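Long-range contacts in serine acetyltransferase (Bacteroides vulgatus ATCC 8482, PDB 3F1X), which probably transfers an acetyl group from acetyl-CoA to L-serine, the step that leads into cysteine biosynthesis: residues L130-E135 with I199-T204; I160-I165 with R179-M184; I213-I218 with P249-L254; T265-V270 with N281-E286. All blocks are in the same frame, centred on the assembly; numbering follows the deposited sequence.

Overall arrangement
From the N terminus, the chain first builds a mostly helical domain and then coils into a left-handed beta-helix. Contact 1 (130-135 with 199-204) closes the longest loop and ties helix 123-139 to the start of the coil. Contact 2 (160-165 with 179-184) lies within that loop and pairs helices 155-171 and 177-189. The two meet through a salt bridge between Asp133 and Arg164. Contact 3 (213-218 with 249-254) and contact 4 (265-270 with 281-286) follow in series, each joining neighbouring coils. Centres of contacts 3 and 4 lie about 11 Å apart; contacts 2 and 4 are about 25 Å apart.

Contact 1: residues L130-E135 with I199-T204; sequences LATDVE and IGHHFT
Thr132 overlaps the imidazole of His202. Its CB sits over the centre of one ring face, 3.4 Å from the ring centroid and 9° off the normal. This is a CH-pi contact. Thr132 CG2 lies near the same ring, 3.6 Å from His202 CE1. The hydroxyl takes another path. Thr132 OG1 stands between the backbone N and the carbonyl carbon (chi1 70°), where it accepts a nearly straight bond from His202 N at 3.0 Å. OG1 also bonds Ile129 O one helical turn back, which helps fix its rotation. A CA-H...O contact from His202 CA to Thr132 O adds to the grip. An alanine in place of His202 would probably strip the apolar side of Thr132 of its aromatic cover, although the backbone bond to OG1 could remain.

Asp133 carries the second bond. Its OD1 accepts from Phe203 N at 3.0 Å, on the anti side and 19° out of the carboxylate plane. The other oxygen, OD2, forms a salt bridge with Arg164 NE. The carboxylate is buried, and these two partners hold it between loop and helix. The arginine probably also stabilises its negative charge. Water 1 donates to Asp133 O at 2.8 Å and to Phe203 O at 3.0 Å, linking the two backbones.

The contact joins helix 123-139 to the turn between strands 198-199 and 204-206, at the start of the left-handed beta-helix. Arg164 of helix 155-171 also binds Ile199 O and Gly200 O, and Phe203 touches Ile160 of that helix.

Contact 2: residues I160-I165 with R179-M184; sequences ISNYRI and RFITEM
An antiparallel helix pair forms this buried contact, in the helical region that precedes the beta-helix. The short segments of helices 155-171 and 177-189 have axes 8.6 Å apart at closest approach, and their directions differ by 175°. Tyr163 and Thr182 mark the closest backbone approach. There Thr182 CG2 comes to 4.2 Å from Tyr163 CA. Tyr163 starts off away from the partner helix, and its OH bonds Ala197 O. Elsewhere along the pair, Ile165 CG2 and Ile181 CD1 make a loose apolar contact at 4.3 Å.

Glu183 starts off away from helix 155-171. Its OE1 takes both NE and NH2 of Arg179 in a side-on salt bridge. Pro155 of the second subunit packs on Glu183, and Tyr154 of that subunit packs on Arg179.

Asn162 and Ile181 make the main link across the pair. Ile181 CG2 lies anti to its own backbone N and reaches 3.5 Å from Asn162 O. Asn162 OD1 has a weak bond to Arg50. Its ND2 donates to Ile181 O at 3.2 Å with an N-H...O angle of 170°; the oxygen lies in the amide plane, while the donor is tilted 35° from the carbonyl plane.

Contact 3: residues I213-I218 with P249-L254; sequences IGATSI and PRHPIL
Parallel backbone pairing between successive coils of the left-handed beta-helix is the core of this contact. Ile218 pairs with Ile253. Ile218 N donates to Pro252 O at 3.1 Å, and Ile218 O accepts from Leu254 N at 2.9 Å. Ile253 CA adds a CA-H...O contact to Ile218 O, and Ser217 CA adds one to Pro252 O.

Apolar contact follows the same register. The side chains of Ile218 and Ile253 lie on one face of the sheet, with Ile218 CB 4.4 Å from Ile253 CG2. Leu254 packs elsewhere, on Leu225 and Ile272.

Ring packing joins the turn to the loop before strand 253-254. Gly214 CA lies over one face of the His251 ring, 3.7 Å from its centroid and 20° off the normal. This is a CH-pi contact. His251 CG is anti to its carbonyl carbon (chi1 -76°), which carries the ring beneath the turn. Arg250 of this loop also packs on Pro142 of the second subunit.

Polar bonds inside the turn hold its shape. Residues Gly214 to Ser217 form a type I beta turn. Gly214 O accepts from Ser217 N at 3.0 Å and from Ser217 OG at 2.9 Å, both from the same face of its plane.

Contact 4: residues T265-V270 with N281-E286; sequences TILGRV and NIWVTE
Two parallel strands, 265-267 and 283-284, pair in register here on neighbouring coils of the left-handed beta-helix. Thr265 N donates to Ile282 O at 2.9 Å. Val284 N returns a bond to Thr265 O at 2.7 Å, and Leu267 N donates to Val284 O at 3.2 Å. All three are close to straight. Ile266 CA adds a CA-H...O contact to Val284 O.

Thr265 and Trp283 point to one face of the sheet, Ile266 and Val284 to the other. On the Ile266 and Val284 face the packing is simple: Ile266 CG1 lies 4.3 Å from Val284 CB. On the Thr265 and Trp283 face, the indole does most of the work. Trp283 CG is anti to the backbone N (chi1 176°), and this brings the six-membered ring back across the strand of the previous coil. Thr265 CG2 meets the ring obliquely, near CE3 and CZ3. Leu267 meets it with both methyls. A phenylalanine in place of Trp283 would probably shorten the flat surface against Leu267 and reduce the packing between the two coils.

Thr265 OG1 hydrogen-bonds the side-chain amide of Asn281 of the second subunit. Gly280 of that subunit packs on Trp283.

Beyond the strands, Val270 CG2 lies 3.5 Å from Thr285 O. Leu267 and Thr285 run side by side, with CD2 of Leu267 3.5 Å from CG2 of Thr285. The same Leu267 CD2 stands over one face of the Trp283 six-membered ring in a CH-pi contact, 3.7 Å from its centroid and 6° off the normal.

Contact 1: residues L130-E135 with I199-T204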
# COMPACT_ATOMS: atom_id res chain seq x y z
N LEU A 130 18.69 -27.96 -0.01
CA LEU A 130 17.40 -27.76 0.61
C LEU A 130 16.46 -28.90 0.24
O LEU A 130 15.63 -29.29 1.04
CB LEU A 130 16.81 -26.41 0.20
CG LEU A 130 17.61 -25.24 0.80
CD1 LEU A 130 17.14 -23.93 0.21
CD2 LEU A 130 17.45 -25.26 2.30
N ALA A 131 16.61 -29.44 -0.97
CA ALA A 131 15.77 -30.55 -1.40
C ALA A 131 15.91 -31.73 -0.43
O ALA A 131 14.94 -32.40 -0.11
CB ALA A 131 16.13 -30.98 -2.83
N THR A 132 17.13 -31.97 0.06
CA THR A 132 17.35 -33.07 0.99
C THR A 132 16.73 -32.75 2.35
O THR A 132 16.27 -33.65 3.06
CB THR A 132 18.85 -33.39 1.18
OG1 THR A 132 19.50 -32.33 1.90
CG2 THR A 132 19.52 -33.57 -0.19
N ASP A 133 16.71 -31.47 2.71
CA ASP A 133 16.11 -31.05 3.98
C ASP A 133 14.60 -31.28 3.93
O ASP A 133 14.00 -31.72 4.91
CB ASP A 133 16.38 -29.57 4.27
CG ASP A 133 17.86 -29.24 4.34
OD1 ASP A 133 18.64 -30.08 4.85
OD2 ASP A 133 18.24 -28.14 3.89
N VAL A 134 13.99 -30.96 2.79
CA VAL A 134 12.55 -31.16 2.64
C VAL A 134 12.23 -32.66 2.71
O VAL A 134 11.23 -33.06 3.31
CB VAL A 134 12.03 -30.61 1.30
CG1 VAL A 134 10.58 -31.02 1.11
CG2 VAL A 134 12.15 -29.09 1.28
N GLU A 135 13.07 -33.48 2.08
CA GLU A 135 12.86 -34.92 2.09
C GLU A 135 12.95 -35.47 3.50
O GLU A 135 12.15 -36.32 3.89
CB GLU A 135 13.91 -35.61 1.22
CG GLU A 135 13.71 -35.42 -0.27
CD GLU A 135 14.94 -35.81 -1.07
OE1 GLU A 135 15.45 -36.93 -0.86
OE2 GLU A 135 15.39 -35.00 -1.90
N ILE A 199 26.14 -26.97 8.89
CA ILE A 199 25.09 -27.97 8.94
C ILE A 199 25.01 -28.87 7.72
O ILE A 199 24.92 -28.40 6.58
CB ILE A 199 23.72 -27.29 9.16
CG1 ILE A 199 23.76 -26.44 10.43
CG2 ILE A 199 22.63 -28.34 9.25
CD1 ILE A 199 22.45 -25.73 10.73
N GLY A 200 25.01 -30.18 7.98
CA GLY A 200 24.96 -31.16 6.92
C GLY A 200 23.64 -31.32 6.19
O GLY A 200 22.65 -30.63 6.47
N HIS A 201 23.62 -32.25 5.24
CA HIS A 201 22.43 -32.51 4.44
C HIS A 201 21.34 -33.21 5.24
O HIS A 201 21.56 -33.64 6.38
CB HIS A 201 22.80 -33.37 3.22
CG HIS A 201 23.61 -32.63 2.19
ND1 HIS A 201 24.52 -31.65 2.52
CD2 HIS A 201 23.66 -32.76 0.84
CE1 HIS A 201 25.09 -31.20 1.42
NE2 HIS A 201 24.59 -31.86 0.39
N HIS A 202 20.16 -33.30 4.65
CA HIS A 202 19.02 -33.95 5.28
C HIS A 202 18.86 -33.49 6.73
O HIS A 202 18.71 -34.30 7.64
CB HIS A 202 19.19 -35.47 5.23
CG HIS A 202 19.27 -36.02 3.84
ND1 HIS A 202 20.42 -35.96 3.08
CD2 HIS A 202 18.32 -36.59 3.06
CE1 HIS A 202 20.17 -36.47 1.88
NE2 HIS A 202 18.91 -36.86 1.84
N PHE A 203 18.89 -32.19 6.94
CA PHE A 203 18.73 -31.63 8.27
C PHE A 203 17.26 -31.32 8.48
O PHE A 203 16.59 -30.85 7.57
CB PHE A 203 19.56 -30.35 8.41
CG PHE A 203 19.43 -29.69 9.75
CD1 PHE A 203 19.83 -30.35 10.91
CD2 PHE A 203 18.91 -28.40 9.85
CE1 PHE A 203 19.72 -29.73 12.17
CE2 PHE A 203 18.80 -27.77 11.10
CZ PHE A 203 19.21 -28.44 12.26
N THR A 204 16.75 -31.58 9.67
CA THR A 204 15.36 -31.29 9.93
C THR A 204 15.15 -30.79 11.35
O THR A 204 15.86 -31.19 12.28
CB THR A 204 14.47 -32.53 9.67
OG1 THR A 204 13.09 -32.14 9.68
CG2 THR A 204 14.69 -33.57 10.73
O HOH W 1 13.89 -29.70 6.89

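Contact 2: residues I160-I165 with R179-M184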
# COMPACT_ATOMS: atom_id res chain seq x y z
N ILE A 160 15.62 -22.93 7.89
CA ILE A 160 16.76 -23.62 7.31
C ILE A 160 17.15 -22.97 5.97
O ILE A 160 18.34 -22.84 5.66
CB ILE A 160 16.45 -25.13 7.11
CG1 ILE A 160 16.26 -25.78 8.48
CG2 ILE A 160 17.59 -25.83 6.36
CD1 ILE A 160 15.69 -27.18 8.42
N SER A 161 16.16 -22.56 5.20
CA SER A 161 16.43 -21.90 3.93
C SER A 161 17.17 -20.59 4.19
O SER A 161 18.19 -20.32 3.56
CB SER A 161 15.12 -21.60 3.18
OG SER A 161 14.48 -22.80 2.80
N ASN A 162 16.65 -19.79 5.11
CA ASN A 162 17.28 -18.51 5.45
C ASN A 162 18.72 -18.75 5.91
O ASN A 162 19.64 -18.02 5.53
CB ASN A 162 16.50 -17.78 6.57
CG ASN A 162 15.33 -16.95 6.04
OD1 ASN A 162 14.53 -17.41 5.23
ND2 ASN A 162 15.22 -15.71 6.52
N TYR A 163 18.90 -19.77 6.75
CA TYR A 163 20.22 -20.13 7.24
C TYR A 163 21.20 -20.44 6.10
O TYR A 163 22.28 -19.85 6.02
CB TYR A 163 20.16 -21.35 8.17
CG TYR A 163 21.49 -22.06 8.25
CD1 TYR A 163 22.58 -21.48 8.90
CD2 TYR A 163 21.70 -23.25 7.56
CE1 TYR A 163 23.85 -22.08 8.85
CE2 TYR A 163 22.96 -23.84 7.50
CZ TYR A 163 24.03 -23.25 8.15
OH TYR A 163 25.27 -23.84 8.06
N ARG A 164 20.84 -21.38 5.23
CA ARG A 164 21.73 -21.74 4.13
C ARG A 164 22.01 -20.56 3.22
O ARG A 164 23.10 -20.44 2.67
CB ARG A 164 21.18 -22.93 3.34
CG ARG A 164 21.11 -24.22 4.17
CD ARG A 164 21.08 -25.46 3.28
NE ARG A 164 20.77 -26.68 4.03
CZ ARG A 164 21.60 -27.29 4.87
NH1 ARG A 164 22.81 -26.79 5.10
NH2 ARG A 164 21.21 -28.39 5.49
N ILE A 165 21.04 -19.66 3.08
CA ILE A 165 21.24 -18.48 2.26
C ILE A 165 22.26 -17.56 2.95
O ILE A 165 23.20 -17.06 2.31
CB ILE A 165 19.92 -17.71 2.06
CG1 ILE A 165 19.03 -18.46 1.07
CG2 ILE A 165 20.19 -16.29 1.58
CD1 ILE A 165 17.63 -17.93 0.97
N ARG A 179 23.72 -12.24 9.43
CA ARG A 179 23.08 -12.25 10.74
C ARG A 179 21.68 -11.63 10.64
O ARG A 179 20.74 -12.07 11.29
CB ARG A 179 23.94 -11.49 11.75
CG ARG A 179 23.48 -11.60 13.19
CD ARG A 179 23.41 -13.05 13.66
NE ARG A 179 22.92 -13.15 15.04
CZ ARG A 179 23.66 -12.91 16.12
NH1 ARG A 179 24.94 -12.56 16.00
NH2 ARG A 179 23.12 -13.02 17.33
N PHE A 180 21.57 -10.60 9.81
CA PHE A 180 20.31 -9.93 9.58
C PHE A 180 19.31 -10.95 9.07
O PHE A 180 18.18 -11.03 9.56
CB PHE A 180 20.49 -8.86 8.51
CG PHE A 180 20.20 -7.49 8.98
CD1 PHE A 180 18.90 -7.01 9.01
CD2 PHE A 180 21.24 -6.65 9.39
CE1 PHE A 180 18.62 -5.72 9.44
CE2 PHE A 180 20.98 -5.36 9.82
CZ PHE A 180 19.66 -4.89 9.85
N ILE A 181 19.74 -11.73 8.09
CA ILE A 181 18.88 -12.74 7.51
C ILE A 181 18.47 -13.85 8.48
O ILE A 181 17.30 -14.26 8.47
CB ILE A 181 19.55 -13.33 6.23
CG1 ILE A 181 19.55 -12.24 5.14
CG2 ILE A 181 18.83 -14.61 5.78
CD1 ILE A 181 20.15 -12.65 3.81
N THR A 182 19.39 -14.34 9.31
CA THR A 182 18.99 -15.40 10.25
C THR A 182 18.09 -14.87 11.36
O THR A 182 17.18 -15.57 11.79
CB THR A 182 20.21 -16.14 10.88
OG1 THR A 182 21.09 -15.21 11.53
CG2 THR A 182 20.96 -16.94 9.82
N GLU A 183 18.34 -13.65 11.82
CA GLU A 183 17.49 -13.08 12.86
C GLU A 183 16.09 -12.87 12.31
O GLU A 183 15.11 -12.86 13.06
CB GLU A 183 18.07 -11.76 13.38
CG GLU A 183 19.34 -11.95 14.19
CD GLU A 183 19.10 -12.74 15.47
OE1 GLU A 183 20.09 -13.14 16.12
OE2 GLU A 183 17.93 -12.95 15.84
N MSE A 184 16.00 -12.69 10.99
CA MSE A 184 14.71 -12.50 10.34
C MSE A 184 13.90 -13.79 10.48
O MSE A 184 12.70 -13.76 10.77
CB MSE A 184 14.92 -12.17 8.86
CG MSE A 184 14.26 -10.89 8.40
SE MSE A 184 14.59 -10.55 6.53
CE MSE A 184 13.38 -11.86 5.78

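Contact 3: residues I213-I218 with P249-L254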
# COMPACT_ATOMS: atom_id res chain seq x y z
N ILE A 213 21.07 -22.53 17.69
CA ILE A 213 22.26 -23.21 17.17
C ILE A 213 23.38 -22.19 17.14
O ILE A 213 23.36 -21.25 16.34
CB ILE A 213 22.01 -23.77 15.74
CG1 ILE A 213 20.87 -24.80 15.78
CG2 ILE A 213 23.28 -24.44 15.20
CD1 ILE A 213 20.52 -25.41 14.42
N GLY A 214 24.36 -22.39 18.02
CA GLY A 214 25.50 -21.49 18.17
C GLY A 214 26.46 -21.31 17.01
O GLY A 214 26.61 -22.18 16.15
N ALA A 215 27.14 -20.16 17.01
CA ALA A 215 28.08 -19.77 15.97
C ALA A 215 29.08 -20.80 15.46
O ALA A 215 29.35 -20.86 14.26
CB ALA A 215 28.84 -18.51 16.42
N THR A 216 29.65 -21.62 16.34
CA THR A 216 30.62 -22.60 15.86
C THR A 216 30.13 -24.03 15.93
O THR A 216 30.93 -24.96 15.96
CB THR A 216 31.96 -22.47 16.60
OG1 THR A 216 31.77 -22.73 18.00
CG2 THR A 216 32.54 -21.07 16.41
N SER A 217 28.82 -24.22 15.94
CA SER A 217 28.26 -25.56 15.98
C SER A 217 28.53 -26.31 14.67
O SER A 217 28.59 -25.71 13.60
CB SER A 217 26.75 -25.50 16.21
OG SER A 217 26.44 -24.79 17.39
N ILE A 218 28.70 -27.62 14.78
CA ILE A 218 28.92 -28.46 13.60
C ILE A 218 27.88 -29.57 13.68
O ILE A 218 27.87 -30.36 14.62
CB ILE A 218 30.34 -29.08 13.57
CG1 ILE A 218 31.40 -27.97 13.52
CG2 ILE A 218 30.50 -29.97 12.35
CD1 ILE A 218 32.84 -28.49 13.54
N PRO A 249 37.04 -22.84 18.88
CA PRO A 249 35.76 -23.56 18.93
C PRO A 249 35.25 -23.73 20.36
O PRO A 249 36.04 -23.91 21.28
CB PRO A 249 36.09 -24.90 18.28
CG PRO A 249 37.18 -24.54 17.31
CD PRO A 249 38.04 -23.61 18.13
N ARG A 250 33.94 -23.66 20.54
CA ARG A 250 33.34 -23.82 21.86
C ARG A 250 31.88 -24.23 21.79
O ARG A 250 31.15 -24.14 22.78
CB ARG A 250 33.49 -22.52 22.66
CG ARG A 250 33.23 -21.23 21.89
CD ARG A 250 33.44 -20.04 22.82
NE ARG A 250 33.46 -18.76 22.11
CZ ARG A 250 34.39 -18.41 21.22
NH1 ARG A 250 35.37 -19.24 20.91
NH2 ARG A 250 34.34 -17.21 20.65
N HIS A 251 31.46 -24.70 20.62
CA HIS A 251 30.09 -25.15 20.41
C HIS A 251 30.09 -26.65 20.10
O HIS A 251 31.07 -27.20 19.60
CB HIS A 251 29.43 -24.36 19.29
CG HIS A 251 29.03 -22.97 19.70
ND1 HIS A 251 27.99 -22.73 20.56
CD2 HIS A 251 29.56 -21.76 19.40
CE1 HIS A 251 27.89 -21.43 20.78
NE2 HIS A 251 28.84 -20.82 20.09
N PRO A 252 28.98 -27.34 20.40
CA PRO A 252 28.84 -28.78 20.17
C PRO A 252 29.01 -29.29 18.75
O PRO A 252 28.88 -28.55 17.77
CB PRO A 252 27.44 -29.09 20.70
CG PRO A 252 27.17 -27.98 21.68
CD PRO A 252 27.73 -26.79 20.96
N ILE A 253 29.30 -30.58 18.68
CA ILE A 253 29.45 -31.28 17.43
C ILE A 253 28.47 -32.44 17.47
O ILE A 253 28.53 -33.28 18.37
CB ILE A 253 30.86 -31.87 17.26
CG1 ILE A 253 31.92 -30.77 17.28
CG2 ILE A 253 30.92 -32.67 15.97
CD1 ILE A 253 33.33 -31.29 17.14
N LEU A 254 27.55 -32.49 16.52
CA LEU A 254 26.60 -33.59 16.45
C LEU A 254 26.95 -34.39 15.21
O LEU A 254 26.95 -33.84 14.11
CB LEU A 254 25.16 -33.07 16.34
CG LEU A 254 24.40 -32.74 17.64
CD1 LEU A 254 25.14 -31.66 18.39
CD2 LEU A 254 22.97 -32.31 17.30

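Contact 4: residues T265-V270 with N281-E286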
# COMPACT_ATOMS: atom_id res chain seq x y z
N THR A 265 19.51 -29.08 26.37
CA THR A 265 20.59 -28.11 26.21
C THR A 265 21.93 -28.83 26.09
O THR A 265 22.31 -29.60 26.97
CB THR A 265 20.67 -27.15 27.42
OG1 THR A 265 19.39 -26.55 27.67
CG2 THR A 265 21.70 -26.05 27.16
N ILE A 266 22.65 -28.59 25.00
CA ILE A 266 23.96 -29.20 24.80
C ILE A 266 24.97 -28.06 24.74
O ILE A 266 24.88 -27.19 23.88
CB ILE A 266 24.02 -29.99 23.48
CG1 ILE A 266 22.91 -31.04 23.45
CG2 ILE A 266 25.37 -30.66 23.34
CD1 ILE A 266 22.74 -31.72 22.10
N LEU A 267 25.94 -28.04 25.65
CA LEU A 267 26.89 -26.94 25.61
C LEU A 267 28.36 -27.28 25.80
O LEU A 267 28.72 -28.25 26.47
CB LEU A 267 26.52 -25.87 26.64
CG LEU A 267 26.67 -26.22 28.12
CD1 LEU A 267 26.70 -24.94 28.93
CD2 LEU A 267 25.54 -27.13 28.56
N GLY A 268 29.21 -26.45 25.18
CA GLY A 268 30.65 -26.62 25.28
C GLY A 268 31.27 -27.53 24.25
O GLY A 268 30.73 -27.74 23.17
N ARG A 269 32.44 -28.06 24.60
CA ARG A 269 33.18 -28.97 23.74
C ARG A 269 32.56 -30.35 23.91
O ARG A 269 33.15 -31.24 24.51
CB ARG A 269 34.65 -29.03 24.16
CG ARG A 269 35.51 -29.93 23.29
CD ARG A 269 36.79 -30.32 24.00
NE ARG A 269 36.52 -31.10 25.20
CZ ARG A 269 35.97 -32.32 25.19
NH1 ARG A 269 35.65 -32.90 24.04
NH2 ARG A 269 35.75 -32.95 26.34
N VAL A 270 31.35 -30.51 23.40
CA VAL A 270 30.66 -31.77 23.52
C VAL A 270 30.38 -32.37 22.15
O VAL A 270 30.00 -31.66 21.22
CB VAL A 270 29.32 -31.59 24.28
CG1 VAL A 270 28.50 -32.86 24.21
CG2 VAL A 270 29.61 -31.21 25.72
N ASN A 281 14.64 -32.12 27.95
CA ASN A 281 14.74 -31.49 29.27
C ASN A 281 16.01 -31.77 30.06
O ASN A 281 15.99 -31.72 31.29
CB ASN A 281 13.53 -31.89 30.11
CG ASN A 281 12.22 -31.50 29.45
OD1 ASN A 281 11.87 -30.33 29.40
ND2 ASN A 281 11.52 -32.49 28.92
N ILE A 282 17.11 -32.06 29.38
CA ILE A 282 18.35 -32.32 30.09
C ILE A 282 19.50 -31.39 29.71
O ILE A 282 19.63 -30.96 28.56
CB ILE A 282 18.81 -33.78 29.92
CG1 ILE A 282 18.95 -34.13 28.45
CG2 ILE A 282 17.83 -34.72 30.60
CD1 ILE A 282 19.56 -35.50 28.23
N TRP A 283 20.31 -31.09 30.71
CA TRP A 283 21.47 -30.22 30.60
C TRP A 283 22.64 -31.16 30.31
O TRP A 283 23.12 -31.86 31.20
CB TRP A 283 21.63 -29.50 31.94
CG TRP A 283 22.82 -28.60 32.12
CD1 TRP A 283 23.93 -28.86 32.87
CD2 TRP A 283 22.96 -27.25 31.65
NE1 TRP A 283 24.75 -27.76 32.90
CE2 TRP A 283 24.19 -26.76 32.15
CE3 TRP A 283 22.19 -26.42 30.84
CZ2 TRP A 283 24.64 -25.46 31.89
CZ3 TRP A 283 22.64 -25.12 30.57
CH2 TRP A 283 23.86 -24.66 31.10
N VAL A 284 23.08 -31.18 29.05
CA VAL A 284 24.16 -32.06 28.62
C VAL A 284 25.50 -31.33 28.50
O VAL A 284 25.65 -30.44 27.67
CB VAL A 284 23.84 -32.70 27.26
CG1 VAL A 284 24.90 -33.73 26.89
CG2 VAL A 284 22.47 -33.33 27.31
N THR A 285 26.46 -31.72 29.33
CA THR A 285 27.76 -31.08 29.33
C THR A 285 28.91 -32.06 29.10
O THR A 285 30.08 -31.70 29.19
CB THR A 285 28.01 -30.32 30.65
OG1 THR A 285 28.12 -31.25 31.73
CG2 THR A 285 26.85 -29.36 30.94
N GLU A 286 28.56 -33.31 28.80
CA GLU A 286 29.55 -34.36 28.57
C GLU A 286 29.32 -35.00 27.20
O GLU A 286 28.22 -34.93 26.66
CB GLU A 286 29.43 -35.44 29.64
CG GLU A 286 29.49 -34.93 31.05
CD GLU A 286 30.85 -34.36 31.38
OE1 GLU A 286 31.82 -35.14 31.42
OE2 GLU A 286 30.94 -33.13 31.58